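Local coordinates for protein beta-ketoacyl synthase (Burkholderia phymatum, PDB 4EWG) that probably catalyses the carbon-carbon bond-forming condensation that yields a 3-oxoacyl-[acyl-carrier-protein], at residues D24-E27 with A28-A32; T147-N150 with V151-W155; E196-G200 with P201-V205; A292-D295 with A296-A300. One frame throughout, in Å; residues are numbered along the deposited sequence.

Interaction 1: residues D24-E27 with A28-A32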
loop_
_atom_site.group_PDB
_atom_site.type_symbol
_atom_site.label_atom_id
_atom_site.label_comp_id
_atom_site.label_asym_id
_atom_site.label_seq_id
_atom_site.Cartn_x
_atom_site.Cartn_y
_atom_site.Cartn_z
ATOM N N ASP A 24 4.526 -22.071 -21.975
ATOM C CA ASP A 24 5.090 -23.279 -22.580
ATOM C C ASP A 24 6.547 -23.496 -22.166
ATOM O O ASP A 24 6.942 -24.591 -21.858
ATOM C CB ASP A 24 4.882 -23.333 -24.138
ATOM C CG ASP A 24 5.633 -22.226 -24.906
ATOM O OD1 ASP A 24 6.160 -21.278 -24.295
ATOM O OD2 ASP A 24 5.691 -22.310 -26.152
ATOM N N GLU A 25 7.315 -22.425 -22.139
ATOM C CA GLU A 25 8.691 -22.404 -21.651
ATOM C C GLU A 25 8.744 -22.772 -20.148
ATOM O O GLU A 25 9.578 -23.592 -19.702
ATOM C CB GLU A 25 9.098 -20.953 -21.915
ATOM C CG GLU A 25 10.519 -20.447 -21.977
ATOM C CD GLU A 25 10.516 -19.021 -22.618
ATOM O OE1 GLU A 25 9.959 -18.008 -22.021
ATOM O OE2 GLU A 25 11.001 -18.931 -23.765
ATOM N N ILE A 26 7.835 -22.192 -19.371
ATOM C CA ILE A 26 7.777 -22.445 -17.930
ATOM C C ILE A 26 7.355 -23.887 -17.638
ATOM O O ILE A 26 7.959 -24.564 -16.804
ATOM C CB ILE A 26 6.822 -21.454 -17.236
ATOM C CG1 ILE A 26 7.398 -20.023 -17.321
ATOM C CG2 ILE A 26 6.604 -21.846 -15.774
ATOM C CD1 ILE A 26 6.385 -18.888 -17.186
ATOM N N GLU A 27 6.325 -24.365 -18.335
ATOM C CA GLU A 27 5.895 -25.771 -18.217
ATOM C C GLU A 27 7.062 -26.738 -18.453
ATOM O O GLU A 27 7.262 -27.670 -17.677
ATOM C CB GLU A 27 4.745 -26.106 -19.189
ATOM C CG GLU A 27 4.013 -27.420 -18.869
ATOM C CD GLU A 27 2.917 -27.750 -19.852
ATOM O OE1 GLU A 27 2.090 -26.880 -20.158
ATOM O OE2 GLU A 27 2.875 -28.913 -20.306
ATOM N N ALA A 28 7.836 -26.495 -19.500
ATOM C CA ALA A 28 8.979 -27.357 -19.819
ATOM C C ALA A 28 9.981 -27.359 -18.655
ATOM O O ALA A 28 10.481 -28.404 -18.261
ATOM C CB ALA A 28 9.638 -26.914 -21.133
ATOM N N ALA A 29 10.215 -26.190 -18.057
ATOM C CA ALA A 29 11.109 -26.096 -16.910
ATOM C C ALA A 29 10.548 -26.845 -15.698
ATOM O O ALA A 29 11.233 -27.653 -15.098
ATOM C CB ALA A 29 11.384 -24.650 -16.555
ATOM N N LEU A 30 9.302 -26.578 -15.349
ATOM C CA LEU A 30 8.669 -27.301 -14.272
ATOM C C LEU A 30 8.857 -28.795 -14.515
ATOM O O LEU A 30 9.384 -29.520 -13.652
ATOM C CB LEU A 30 7.194 -26.955 -14.170
ATOM C CG LEU A 30 6.820 -25.548 -13.687
ATOM C CD1 LEU A 30 5.309 -25.348 -13.788
ATOM C CD2 LEU A 30 7.304 -25.293 -12.267
ATOM N N LYS A 31 8.496 -29.247 -15.709
ATOM C CA LYS A 31 8.617 -30.670 -16.043
ATOM C C LYS A 31 10.021 -31.205 -15.895
ATOM O O LYS A 31 10.196 -32.326 -15.471
ATOM C CB LYS A 31 8.142 -30.953 -17.476
ATOM C CG LYS A 31 6.649 -31.115 -17.543
ATOM C CD LYS A 31 6.149 -31.679 -18.851
ATOM C CE LYS A 31 4.647 -31.896 -18.733
ATOM N NZ LYS A 31 3.979 -31.740 -20.042
ATOM N N ALA A 32 11.012 -30.414 -16.286
ATOM C CA ALA A 32 12.396 -30.859 -16.257
ATOM C C ALA A 32 12.947 -30.972 -14.823
ATOM O O ALA A 32 14.046 -31.490 -14.624
ATOM C CB ALA A 32 13.273 -29.951 -17.120
#
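E27 and K31 sit one helical turn apart and run side by side in the same direction. The glutamate CB starts close to the backbone, 3.1 Å from A28 N. CG, anti to the backbone N (chi1 -165°), carries the chain away from the helix, and the next bond is extended too. CD has come level with the lysine tip by then, 4.1 Å from K31 NZ. OE2 closes the salt bridge to NZ at 3.0 Å with its anti lone pair, the one facing away from OE1. OE1 is taken by W23 NE1, so both carboxylate oxygens have a donor. This is the i to i+4 ion pair of an amphipathic helix, residues 23-32, with the backbone bond K31 N to E27 O at 2.8 Å. The lysine reaches the acid with an extended chain, its CG 3.5 Å from E27 O, and the ammonium also makes a cation-pi contact with W360. On the buried face I26 CG2 meets L30 CD1 at 4.2 Å, a loose apolar pair one turn apart. I26 there packs on W350 and W351 of helix 344-358, and L30 on L19 and L333.

Interaction 2: residues T147-N150 with V151-W155; sequences TAVN and VSLFW
V149 and L153 lie alongside each other, pointing the same way off one side of helix 146-154. The touch is between branches: V149 CG1, anti to its own N at chi1 168°, stands 3.4 Å from L153 CD1, tighter than two methyl groups normally come. L153 CD1 also lies 3.5 Å from V149 O, so the leucine tip is wedged against both the side chain and the carbonyl of the turn below. V151 presents its CG2 to T147 O at 3.2 Å, while its N takes that same oxygen as acceptor in a helical bond of 3.0 Å. N150 turns elsewhere, its OD1 hydrogen-bonded to S73 OG. F154 CB lies 3.2 Å from N150 O. Within 151-155 its ring has W155 as a neighbour: F154 CD2 stands 3.5 Å above the plane of the W155 indole, toward its rim, and W155 CD2 lies at the phenylalanine edge. F154 also meets W66 edge to face. The helix is buried on several flanks, with V149, N150 and L153 against M273 of the second subunit, V151 and S152 on strand 105-110, T147 and V151 on strand 189-196, and W155 on helix 76-92.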
loop_
_atom_site.group_PDB
_atom_site.type_symbol
_atom_site.label_atom_id
_atom_site.label_comp_id
_atom_site.label_asym_id
_atom_site.label_seq_id
_atom_site.Cartn_x
_atom_site.Cartn_y
_atom_site.Cartn_z
ATOM N N THR A 147 5.923 0.420 -8.023
ATOM C CA THR A 147 5.419 -0.503 -9.002
ATOM C C THR A 147 4.033 -0.010 -9.515
ATOM O O THR A 147 3.834 0.120 -10.712
ATOM C CB THR A 147 5.332 -1.937 -8.469
ATOM O OG1 THR A 147 4.534 -1.959 -7.292
ATOM C CG2 THR A 147 6.706 -2.499 -8.188
ATOM N N ALA A 148 3.110 0.298 -8.598
ATOM C CA ALA A 148 1.722 0.613 -8.962
ATOM C C ALA A 148 1.645 1.869 -9.831
ATOM O O ALA A 148 0.902 1.899 -10.835
ATOM C CB ALA A 148 0.840 0.813 -7.712
ATOM N N VAL A 149 2.365 2.902 -9.414
ATOM C CA VAL A 149 2.369 4.142 -10.129
ATOM C C VAL A 149 3.054 3.977 -11.520
ATOM O O VAL A 149 2.538 4.454 -12.514
ATOM C CB VAL A 149 3.041 5.250 -9.311
ATOM C CG1 VAL A 149 3.305 6.492 -10.167
ATOM C CG2 VAL A 149 2.163 5.611 -8.113
ATOM N N ASN A 150 4.167 3.260 -11.589
ATOM C CA ASN A 150 4.870 3.085 -12.871
ATOM C C ASN A 150 4.046 2.302 -13.900
ATOM O O ASN A 150 3.992 2.670 -15.043
ATOM C CB ASN A 150 6.245 2.442 -12.681
ATOM C CG ASN A 150 7.309 3.456 -12.406
ATOM O OD1 ASN A 150 7.421 4.433 -13.145
ATOM N ND2 ASN A 150 8.083 3.264 -11.316
ATOM N N VAL A 151 3.371 1.262 -13.451
ATOM C CA VAL A 151 2.476 0.520 -14.296
ATOM C C VAL A 151 1.327 1.413 -14.767
ATOM O O VAL A 151 1.037 1.470 -15.968
ATOM C CB VAL A 151 1.883 -0.686 -13.543
ATOM C CG1 VAL A 151 0.759 -1.291 -14.348
ATOM C CG2 VAL A 151 2.978 -1.694 -13.195
ATOM N N SER A 152 0.671 2.104 -13.830
ATOM C CA SER A 152 -0.483 2.957 -14.170
ATOM C C SER A 152 -0.126 4.072 -15.151
ATOM O O SER A 152 -0.828 4.277 -16.139
ATOM C CB SER A 152 -1.088 3.591 -12.940
ATOM O OG SER A 152 -2.294 4.271 -13.283
ATOM N N LEU A 153 0.952 4.782 -14.858
ATOM C CA LEU A 153 1.457 5.828 -15.712
ATOM C C LEU A 153 1.831 5.335 -17.088
ATOM O O LEU A 153 1.646 6.048 -18.051
ATOM C CB LEU A 153 2.695 6.495 -15.093
ATOM C CG LEU A 153 2.528 7.551 -14.000
ATOM C CD1 LEU A 153 3.870 7.642 -13.267
ATOM C CD2 LEU A 153 2.084 8.904 -14.511
ATOM N N PHE A 154 2.394 4.130 -17.177
ATOM C CA PHE A 154 2.901 3.627 -18.429
ATOM C C PHE A 154 1.805 3.539 -19.508
ATOM O O PHE A 154 2.077 3.744 -20.679
ATOM C CB PHE A 154 3.567 2.260 -18.223
ATOM C CG PHE A 154 4.511 1.864 -19.343
ATOM C CD1 PHE A 154 5.820 2.372 -19.387
ATOM C CD2 PHE A 154 4.096 1.004 -20.354
ATOM C CE1 PHE A 154 6.694 2.015 -20.418
ATOM C CE2 PHE A 154 4.949 0.641 -21.386
ATOM C CZ PHE A 154 6.257 1.132 -21.423
ATOM N N TRP A 155 0.573 3.243 -19.125
ATOM C CA TRP A 155 -0.525 3.201 -20.098
ATOM C C TRP A 155 -1.469 4.339 -19.907
ATOM O O TRP A 155 -2.598 4.320 -20.357
ATOM C CB TRP A 155 -1.246 1.858 -20.032
ATOM C CG TRP A 155 -0.418 0.730 -20.671
ATOM C CD1 TRP A 155 -0.376 0.364 -21.994
ATOM C CD2 TRP A 155 0.498 -0.152 -20.015
ATOM N NE1 TRP A 155 0.489 -0.679 -22.188
ATOM C CE2 TRP A 155 1.050 -1.023 -21.048
ATOM C CE3 TRP A 155 0.930 -0.293 -18.723
ATOM C CZ2 TRP A 155 1.972 -1.992 -20.765
ATOM C CZ3 TRP A 155 1.864 -1.258 -18.454
ATOM C CH2 TRP A 155 2.370 -2.103 -19.463
#

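Interaction 3: residues E196-G200 with P201-V205; sequences EELSG and PAVAV
The pyrrolidine ring of P201 has the hydroxyl of S199 over one of its faces, with OG 3.4 Å from P201 CD and a little farther from CB and CG. The preceding G200 is joined at the ring nitrogen, which puts its own N near CD. P201 also packs on F122 of the second subunit. This is the N-terminal cap of helix 200-207: S199 is the N-cap residue, G200 and P201 fill the first two helical positions, and a short loop joins the end of strand 189-196 to the helix. Proline suits its place, since N-H groups of a helix's first turn have no helical carbonyl one turn back, and proline has none to leave over. S199 chi1 of 72° holds OG between N and the carbonyl carbon, which aims it back over the turn. S199 O accepts from V203 N at 3.1 Å, and A204 N bonds to G200 O at 2.8 Å, so the helical pattern starts at once. Farther along, L198 CD1 meets V203 CG2 at 4.2 Å, the two side chains crossing at a slant. E197, before the cap, is anchored elsewhere, its carboxylate bonded to S115 OG and to the backbone N atoms of V77 and V116. The cap itself is a single bond, A202 N to S199 OG, 3.1 Å long with an N-H...O angle of 159°.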
loop_
_atom_site.group_PDB
_atom_site.type_symbol
_atom_site.label_atom_id
_atom_site.label_comp_id
_atom_site.label_asym_id
_atom_site.label_seq_id
_atom_site.Cartn_x
_atom_site.Cartn_y
_atom_site.Cartn_z
ATOM N N GLU A 196 9.269 -7.877 -7.404
ATOM C CA GLU A 196 10.415 -7.661 -6.552
ATOM C C GLU A 196 11.711 -7.752 -7.361
ATOM O O GLU A 196 11.816 -8.565 -8.306
ATOM C CB GLU A 196 10.476 -8.687 -5.428
ATOM C CG GLU A 196 11.168 -8.133 -4.188
ATOM C CD GLU A 196 10.226 -7.241 -3.378
ATOM O OE1 GLU A 196 10.501 -6.016 -3.232
ATOM O OE2 GLU A 196 9.205 -7.784 -2.895
ATOM N N GLU A 197 12.700 -6.931 -6.978
ATOM C CA GLU A 197 14.025 -7.034 -7.559
ATOM C C GLU A 197 14.948 -7.661 -6.529
ATOM O O GLU A 197 14.816 -7.408 -5.370
ATOM C CB GLU A 197 14.524 -5.671 -8.049
ATOM C CG GLU A 197 15.030 -4.704 -6.990
ATOM C CD GLU A 197 15.248 -3.283 -7.556
ATOM O OE1 GLU A 197 14.297 -2.673 -8.092
ATOM O OE2 GLU A 197 16.347 -2.757 -7.430
ATOM N N LEU A 198 15.828 -8.534 -6.968
ATOM C CA LEU A 198 16.740 -9.233 -6.070
ATOM C C LEU A 198 17.792 -8.240 -5.616
ATOM O O LEU A 198 18.367 -7.519 -6.429
ATOM C CB LEU A 198 17.416 -10.423 -6.778
ATOM C CG LEU A 198 18.382 -11.302 -5.944
ATOM C CD1 LEU A 198 17.650 -11.997 -4.760
ATOM C CD2 LEU A 198 19.143 -12.322 -6.832
ATOM N N SER A 199 18.041 -8.207 -4.319
ATOM C CA SER A 199 19.159 -7.439 -3.792
ATOM C C SER A 199 19.664 -8.052 -2.486
ATOM O O SER A 199 18.981 -8.860 -1.856
ATOM C CB SER A 199 18.745 -5.999 -3.524
ATOM O OG SER A 199 17.886 -5.945 -2.396
ATOM N N GLY A 200 20.860 -7.637 -2.082
ATOM C CA GLY A 200 21.433 -8.091 -0.830
ATOM C C GLY A 200 20.525 -7.758 0.352
ATOM O O GLY A 200 20.208 -8.623 1.149
ATOM N N PRO A 201 20.100 -6.505 0.445
ATOM C CA PRO A 201 19.175 -6.112 1.490
ATOM C C PRO A 201 17.897 -6.922 1.514
ATOM O O PRO A 201 17.413 -7.245 2.593
ATOM C CB PRO A 201 18.874 -4.648 1.166
ATOM C CG PRO A 201 20.102 -4.186 0.487
ATOM C CD PRO A 201 20.573 -5.351 -0.332
ATOM N N ALA A 202 17.338 -7.229 0.351
ATOM C CA ALA A 202 16.136 -8.049 0.299
ATOM C C ALA A 202 16.431 -9.404 0.980
ATOM O O ALA A 202 15.603 -9.915 1.697
ATOM C CB ALA A 202 15.659 -8.244 -1.139
ATOM N N VAL A 203 17.619 -9.972 0.755
ATOM C CA VAL A 203 17.957 -11.238 1.382
ATOM C C VAL A 203 18.242 -11.071 2.887
ATOM O O VAL A 203 17.817 -11.892 3.682
ATOM C CB VAL A 203 19.114 -11.959 0.697
ATOM C CG1 VAL A 203 19.385 -13.272 1.396
ATOM C CG2 VAL A 203 18.744 -12.241 -0.746
ATOM N N ALA A 204 18.909 -9.983 3.260
ATOM C CA ALA A 204 19.173 -9.683 4.697
ATOM C C ALA A 204 17.900 -9.704 5.563
ATOM O O ALA A 204 17.949 -10.082 6.739
ATOM C CB ALA A 204 19.864 -8.334 4.832
ATOM N N VAL A 205 16.784 -9.249 4.998
ATOM C CA VAL A 205 15.464 -9.268 5.695
ATOM C C VAL A 205 15.217 -10.649 6.346
ATOM O O VAL A 205 14.897 -10.762 7.516
ATOM C CB VAL A 205 14.307 -8.958 4.710
ATOM C CG1 VAL A 205 12.953 -9.221 5.321
ATOM C CG2 VAL A 205 14.394 -7.529 4.202
#

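Interaction 4: residues A292-D295 with A296-A300; sequences AKLD and ANAIA
L294 and A298 supply the apolar part of this turn: the leucine CD2 rests on the alanine CB at 3.8 Å. L294 reaches it because its CG lies anti to the carbonyl carbon (chi1 -70°) and the next bond is extended, which sends the isobutyl group toward A298 and Y391. Close beside this, the backbone folds into a short 3-10 segment, residues 296-298. A298 N bonds to D295 O at 2.9 Å with a fairly straight N-H, but the donor stands well above the carbonyl plane, 46° out of it, in keeping with the tight i to i+3 winding. The following bond, I299 N to A296 O at 3.1 Å, repeats the pattern one residue on. A298 CB also lies 3.4 Å from D295 O, so the methyl touches the oxygen on one flank and the leucine branch roughly at right angles to it.

The other side is far looser. D295 is exposed, and its CB comes near the following residues while the carboxylate at its end leads away from them. N297, also exposed, adds little beyond its backbone. Just before, the chain has left helix 278-291 through a Schellman motif, K293 taking positive phi, with its side chain modelled no farther than CB. The turn links that helix to strand 299-303: A296 and I299 pack on L289 of helix 278-291 and on F324 of helix 310-324, while L294, A298 and I299 lie against Y391 of the neighbouring strand 391-398.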
loop_
_atom_site.group_PDB
_atom_site.type_symbol
_atom_site.label_atom_id
_atom_site.label_comp_id
_atom_site.label_asym_id
_atom_site.label_seq_id
_atom_site.Cartn_x
_atom_site.Cartn_y
_atom_site.Cartn_z
ATOM N N ALA A 292 -16.819 -17.271 -1.288
ATOM C CA ALA A 292 -17.209 -18.034 -2.501
ATOM C C ALA A 292 -18.507 -18.847 -2.301
ATOM O O ALA A 292 -18.981 -19.503 -3.249
ATOM C CB ALA A 292 -16.078 -18.950 -2.920
ATOM N N LYS A 293 -19.067 -18.826 -1.081
ATOM C CA LYS A 293 -20.214 -19.658 -0.707
ATOM C C LYS A 293 -19.966 -21.151 -1.082
ATOM O O LYS A 293 -20.816 -21.828 -1.630
ATOM C CB LYS A 293 -21.527 -19.074 -1.282
ATOM N N LEU A 294 -18.760 -21.635 -0.740
ATOM C CA LEU A 294 -18.326 -23.011 -1.012
ATOM C C LEU A 294 -17.963 -23.711 0.267
ATOM O O LEU A 294 -17.506 -23.085 1.219
ATOM C CB LEU A 294 -17.077 -23.016 -1.890
ATOM C CG LEU A 294 -17.212 -22.576 -3.338
ATOM C CD1 LEU A 294 -15.859 -22.427 -4.019
ATOM C CD2 LEU A 294 -18.120 -23.609 -4.030
ATOM N N ASP A 295 -18.168 -25.020 0.284
ATOM C CA ASP A 295 -17.651 -25.865 1.344
ATOM C C ASP A 295 -16.226 -26.253 1.002
ATOM O O ASP A 295 -15.818 -26.286 -0.181
ATOM C CB ASP A 295 -18.511 -27.116 1.541
ATOM C CG ASP A 295 -19.885 -26.796 2.109
ATOM O OD1 ASP A 295 -19.955 -26.184 3.205
ATOM O OD2 ASP A 295 -20.896 -27.175 1.481
ATOM N N ALA A 296 -15.462 -26.528 2.037
ATOM C CA ALA A 296 -14.100 -26.975 1.894
ATOM C C ALA A 296 -13.975 -28.068 0.834
ATOM O O ALA A 296 -12.992 -28.111 0.074
ATOM C CB ALA A 296 -13.597 -27.485 3.246
ATOM N N ASN A 297 -14.990 -28.933 0.788
ATOM C CA ASN A 297 -15.025 -30.065 -0.137
ATOM C C ASN A 297 -14.858 -29.696 -1.597
ATOM O O ASN A 297 -14.375 -30.510 -2.375
ATOM C CB ASN A 297 -16.372 -30.806 -0.012
ATOM C CG ASN A 297 -16.645 -31.268 1.377
ATOM O OD1 ASN A 297 -15.737 -31.299 2.228
ATOM N ND2 ASN A 297 -17.902 -31.638 1.640
ATOM N N ALA A 298 -15.264 -28.485 -1.961
ATOM C CA ALA A 298 -15.205 -28.044 -3.354
ATOM C C ALA A 298 -13.783 -27.847 -3.874
ATOM O O ALA A 298 -13.569 -27.840 -5.071
ATOM C CB ALA A 298 -15.990 -26.768 -3.548
ATOM N N ILE A 299 -12.810 -27.686 -2.987
ATOM C CA ILE A 299 -11.447 -27.311 -3.419
ATOM C C ILE A 299 -10.664 -28.560 -3.784
ATOM O O ILE A 299 -10.441 -29.432 -2.938
ATOM C CB ILE A 299 -10.719 -26.507 -2.299
ATOM C CG1 ILE A 299 -11.575 -25.298 -1.892
ATOM C CG2 ILE A 299 -9.327 -26.032 -2.741
ATOM C CD1 ILE A 299 -11.841 -24.352 -3.069
ATOM N N ALA A 300 -10.241 -28.654 -5.046
ATOM C CA ALA A 300 -9.501 -29.826 -5.523
ATOM C C ALA A 300 -7.976 -29.730 -5.266
ATOM O O ALA A 300 -7.280 -30.748 -5.266
ATOM C CB ALA A 300 -9.771 -30.065 -6.975
#

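In the fold
The four contacts are separate along the chain and none touches another. Interactions 2 and 3 come nearest, about 6 Å between closest atoms, and share surroundings: strand 189-196, which flanks interaction 2, runs into interaction 3 at E196, and T147 and E197 both meet V77. Both also face the second subunit, so they belong to the dimer side. By nearest atoms, interaction 1 lies about 15 Å from interaction 3 and about 17 Å from interaction 2. Interaction 4 is remote, its centre about 37 Å from that of interaction 3, across the chain's centre. All lie away from the calcium-binding H249, whose ion is absent from this chain.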